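Local atomic coordinates of kinase-associated protein B (Bacillus cereus, PDB entry 1Y71), a protein that is of unknown function but belongs to the KapB family, whose members are probably associated with kinases. Residues B[67-70]-B[71-74]; B[94-97]-B[98-102]. All blocks are in the same frame, centred on the assembly; numbering follows the deposited sequence.

In the fold
Interactions 1 and 2 lie in series along the chain, their centres about 16 Å apart. Segment 67-74 makes a beta turn at 69-72 and enters strand 73-77 of the five-stranded antiparallel sheet in this SH3-clan protein, whereas 94-102 forms the middle of helix 91-104, farther along the chain. The two meet directly where Ala-67 CB packs against Leu-95 CD1 at 3.9 Å, at the start of the segment that leads into the turn. Tyr-91, in the first turn of the helix, also gives its hydroxyl to a hydrogen bond with the carbonyl oxygen of Leu-68. Strand 34-42 is shared: Leu-68 and Phe-70 pack on it, and so do Ser-94 and Ala-98. Neither contact can be tied to a known site.

Interaction 1. Residues B[67-70]-B[71-74]; sequences ALAF and REQT
Ala-69 and Glu-72 close a type II beta turn that carries the chain into strand 73-77. The backbone N of Glu-72 donates to Ala-69 O at 2.9 Å, and a second bond runs the other way: Ala-69 N points almost straight at Glu-72 OE1 (2.9 Å, N-H...O angle 174°), meeting the carboxylate on its anti side. With CG anti to the backbone N (chi1 -177°) and the chain extended beyond it, the glutamate reaches back across the mouth of the turn to this amide. Its carboxylate also lies against Leu-68, whose CD2 approaches Glu-72 CD at 3.8 Å, the two side chains crossing at about a right angle.

Phe-70 and Arg-71 occupy the corner, Arg-71 with the positive phi (68°) expected at the third position of this turn type. Arg-71 CG sits over the centre of the Phe-70 ring in a CH-pi contact, 3.5 Å from its centroid. Arg-71 CD follows on the same face, above the CE2-CZ border of the ring, 3.6 Å from Phe-70 CE2, and the guanidinium stands nearly perpendicular to the ring plane.

Leu-68 and Thr-74, both buried, meet tip to tip. Thr-74 CG2 faces the fork of the leucine, 3.5 Å from Leu-68 CD1 and 3.6 Å from Leu-68 CD2, while Thr-74 OG1 is buried beside Leu-68 CD1 with no hydrogen-bonding partner in the model.

Farther out, both touch Tyr-18, Phe-70 packs on Leu-40 and on Gly-86 of the second subunit, and backbone bonds tie Arg-71 and Glu-72 to Val-39. Leu-68 N is hydrogen-bonded to Tyr-23 OH.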
loop_
_atom_site.group_PDB
_atom_site.type_symbol
_atom_site.label_atom_id
_atom_site.label_comp_id
_atom_site.label_asym_id
_atom_site.label_seq_id
_atom_site.Cartn_x
_atom_site.Cartn_y
_atom_site.Cartn_z
ATOM N N ALA B 67 -8.805 2.222 14.899
ATOM C CA ALA B 67 -8.772 1.606 13.569
ATOM C C ALA B 67 -8.246 0.183 13.640
ATOM O O ALA B 67 -7.474 -0.154 14.556
ATOM C CB ALA B 67 -7.897 2.444 12.595
ATOM N N LEU B 68 -8.651 -0.665 12.701
ATOM C CA LEU B 68 -7.989 -1.949 12.546
ATOM C C LEU B 68 -6.489 -1.723 12.277
ATOM O O LEU B 68 -6.087 -0.745 11.603
ATOM C CB LEU B 68 -8.609 -2.736 11.410
ATOM C CG LEU B 68 -10.100 -3.052 11.579
ATOM C CD1 LEU B 68 -10.660 -3.705 10.299
ATOM C CD2 LEU B 68 -10.322 -3.936 12.840
ATOM N N ALA B 69 -5.674 -2.633 12.789
ATOM C CA ALA B 69 -4.217 -2.513 12.697
ATOM C C ALA B 69 -3.718 -3.046 11.364
ATOM O O ALA B 69 -4.421 -3.787 10.705
ATOM C CB ALA B 69 -3.551 -3.256 13.857
ATOM N N PHE B 70 -2.476 -2.684 11.001
ATOM C CA PHE B 70 -1.851 -3.166 9.779
ATOM C C PHE B 70 -1.772 -4.696 9.767
ATOM O O PHE B 70 -1.278 -5.330 10.719
ATOM C CB PHE B 70 -0.458 -2.488 9.548
ATOM C CG PHE B 70 0.217 -2.956 8.306
ATOM C CD1 PHE B 70 -0.405 -2.796 7.067
ATOM C CD2 PHE B 70 1.432 -3.645 8.371
ATOM C CE1 PHE B 70 0.205 -3.264 5.885
ATOM C CE2 PHE B 70 2.035 -4.105 7.204
ATOM C CZ PHE B 70 1.408 -3.931 5.967
ATOM N N ARG B 71 -2.307 -5.289 8.706
ATOM C CA ARG B 71 -2.365 -6.746 8.564
ATOM C C ARG B 71 -3.299 -7.454 9.541
ATOM O O ARG B 71 -3.352 -8.690 9.534
ATOM C CB ARG B 71 -0.971 -7.403 8.582
ATOM C CG ARG B 71 -0.048 -6.810 7.550
ATOM C CD ARG B 71 1.209 -7.629 7.324
ATOM N NE ARG B 71 2.016 -7.754 8.523
ATOM C CZ ARG B 71 2.019 -8.822 9.334
ATOM N NH1 ARG B 71 1.230 -9.884 9.090
ATOM N NH2 ARG B 71 2.808 -8.829 10.413
ATOM N N GLU B 72 -4.068 -6.692 10.335
ATOM C CA GLU B 72 -5.145 -7.299 11.127
ATOM C C GLU B 72 -6.091 -8.025 10.155
ATOM O O GLU B 72 -6.326 -7.536 9.068
ATOM C CB GLU B 72 -5.891 -6.236 11.935
ATOM C CG GLU B 72 -6.996 -6.812 12.865
ATOM C CD GLU B 72 -7.340 -5.915 14.095
ATOM O OE1 GLU B 72 -6.820 -4.786 14.268
ATOM O OE2 GLU B 72 -8.138 -6.383 14.924
ATOM N N GLN B 73 -6.577 -9.210 10.502
ATOM C CA GLN B 73 -7.517 -9.903 9.618
ATOM C C GLN B 73 -8.857 -9.907 10.333
ATOM O O GLN B 73 -8.958 -10.260 11.533
ATOM C CB GLN B 73 -7.050 -11.316 9.223
ATOM C CG GLN B 73 -5.611 -11.352 8.673
ATOM C CD GLN B 73 -5.291 -12.515 7.729
ATOM O OE1 GLN B 73 -5.899 -13.590 7.769
ATOM N NE2 GLN B 73 -4.296 -12.305 6.893
ATOM N N THR B 74 -9.865 -9.407 9.639
ATOM C CA THR B 74 -11.171 -9.237 10.253
ATOM C C THR B 74 -12.226 -9.753 9.282
ATOM O O THR B 74 -12.089 -9.627 8.075
ATOM C CB THR B 74 -11.427 -7.764 10.752
ATOM O OG1 THR B 74 -12.046 -6.978 9.740
ATOM C CG2 THR B 74 -10.128 -7.078 11.170
#

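Interaction 2. Residues B[94-97]-B[98-102]; sequences SLKL and ALETQ
Glu-100 reaches back along helix 91-104 to Lys-96, one turn earlier, and each of its side-chain atoms meets something of that turn. Glu-100 CB lies beside the carbonyl oxygens of the preceding turn, 3.6 Å from Lys-96 O, with Leu-97 O scarcely farther off. Glu-100 CG, set beside the backbone N by a chi1 of -77°, is turned toward the start of the helix and comes within 3.5 Å of Lys-96 O. The carboxylate carbon CD rests over the same oxygen. At the tip the two oxygens differ: Glu-100 OE1 stands 3.4 Å from Lys-96 NZ, whereas Glu-100 OE2 takes Lys-96 NZ on its syn lone pair in a hydrogen-bonded salt bridge of 2.5 Å, an unusually short length to be read with caution.

Lys-96 comes to this point along an outstretched chain that bends at its last torsion (chi4 -64°), swinging NZ onto the carboxylate. The aliphatic part joins in, with Lys-96 CE at 3.4 Å and Lys-96 CG at 3.6 Å from Glu-100 OE2. Lys-125 of helix 112-127 offers OE2 a second, long and weak ion pair, so the glutamate probably feels positive charge from both helices.

Beneath the pair runs the backbone bonding of the helix, from the amides of Ala-98, Leu-99, Glu-100 and Thr-101 to the carbonyls four residues earlier; Thr-101 N approaches Leu-97 O at 2.9 Å. Ser-94 OG is held elsewhere, by Tyr-91 O and Val-42 N. Ala-98 rests on Val-42, and Leu-99 packs against Leu-121. The result is an amphipathic alpha helix with a buried side set on sheet and neighbouring helix, and an i to i+4 lysine-glutamate salt bridge along a partly exposed flank beside helix 112-127.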
loop_
_atom_site.group_PDB
_atom_site.type_symbol
_atom_site.label_atom_id
_atom_site.label_comp_id
_atom_site.label_asym_id
_atom_site.label_seq_id
_atom_site.Cartn_x
_atom_site.Cartn_y
_atom_site.Cartn_z
ATOM N N SER B 94 -1.703 6.559 5.672
ATOM C CA SER B 94 -3.153 6.546 5.446
ATOM C C SER B 94 -3.912 6.790 6.769
ATOM O O SER B 94 -4.945 7.492 6.802
ATOM C CB SER B 94 -3.610 5.231 4.775
ATOM O OG SER B 94 -3.547 4.124 5.669
ATOM N N LEU B 95 -3.417 6.183 7.851
ATOM C CA LEU B 95 -4.006 6.361 9.186
ATOM C C LEU B 95 -3.893 7.802 9.638
ATOM O O LEU B 95 -4.871 8.395 10.180
ATOM C CB LEU B 95 -3.349 5.417 10.194
ATOM C CG LEU B 95 -3.744 5.465 11.692
ATOM C CD1 LEU B 95 -5.266 5.236 11.834
ATOM C CD2 LEU B 95 -2.930 4.417 12.552
ATOM N N LYS B 96 -2.697 8.372 9.439
ATOM C CA LYS B 96 -2.469 9.786 9.749
ATOM C C LYS B 96 -3.475 10.670 8.980
ATOM O O LYS B 96 -4.130 11.546 9.566
ATOM C CB LYS B 96 -1.009 10.183 9.445
ATOM C CG LYS B 96 -0.606 11.550 10.019
ATOM C CD LYS B 96 0.868 11.919 9.608
ATOM C CE LYS B 96 1.209 13.409 9.990
ATOM N NZ LYS B 96 0.341 14.405 9.230
ATOM N N LEU B 97 -3.587 10.432 7.680
ATOM C CA LEU B 97 -4.546 11.153 6.830
ATOM C C LEU B 97 -5.994 10.970 7.249
ATOM O O LEU B 97 -6.707 11.966 7.475
ATOM C CB LEU B 97 -4.383 10.763 5.361
ATOM C CG LEU B 97 -5.313 11.443 4.343
ATOM C CD1 LEU B 97 -4.995 12.949 4.226
ATOM C CD2 LEU B 97 -5.242 10.787 2.956
ATOM N N ALA B 98 -6.435 9.722 7.374
ATOM C CA ALA B 98 -7.802 9.404 7.794
ATOM C C ALA B 98 -8.188 10.149 9.104
ATOM O O ALA B 98 -9.282 10.719 9.254
ATOM C CB ALA B 98 -7.951 7.884 7.974
ATOM N N LEU B 99 -7.264 10.163 10.037
ATOM C CA LEU B 99 -7.468 10.806 11.311
ATOM C C LEU B 99 -7.570 12.330 11.188
ATOM O O LEU B 99 -8.453 12.956 11.799
ATOM C CB LEU B 99 -6.319 10.437 12.243
ATOM C CG LEU B 99 -6.547 10.656 13.722
ATOM C CD1 LEU B 99 -7.701 9.798 14.176
ATOM C CD2 LEU B 99 -5.218 10.286 14.495
ATOM N N GLU B 100 -6.675 12.917 10.404
ATOM C CA GLU B 100 -6.713 14.380 10.200
ATOM C C GLU B 100 -8.022 14.784 9.522
ATOM O O GLU B 100 -8.675 15.774 9.932
ATOM C CB GLU B 100 -5.481 14.892 9.453
ATOM C CG GLU B 100 -4.257 14.954 10.379
ATOM C CD GLU B 100 -2.925 14.860 9.663
ATOM O OE1 GLU B 100 -2.897 14.805 8.399
ATOM O OE2 GLU B 100 -1.888 14.844 10.381
ATOM N N THR B 101 -8.453 13.972 8.552
ATOM C CA THR B 101 -9.734 14.183 7.861
ATOM C C THR B 101 -10.921 14.186 8.818
ATOM O O THR B 101 -11.765 15.113 8.785
ATOM C CB THR B 101 -9.922 13.155 6.692
ATOM O OG1 THR B 101 -8.908 13.399 5.734
ATOM C CG2 THR B 101 -11.293 13.233 5.997
ATOM N N GLN B 102 -10.975 13.181 9.686
ATOM C CA GLN B 102 -12.047 13.080 10.653
ATOM C C GLN B 102 -12.038 14.256 11.634
ATOM O O GLN B 102 -13.096 14.819 11.969
ATOM C CB GLN B 102 -11.948 11.784 11.443
ATOM C CG GLN B 102 -13.153 11.552 12.382
ATOM C CD GLN B 102 -13.067 10.227 13.079
ATOM O OE1 GLN B 102 -12.019 9.575 13.065
ATOM N NE2 GLN B 102 -14.164 9.787 13.647
#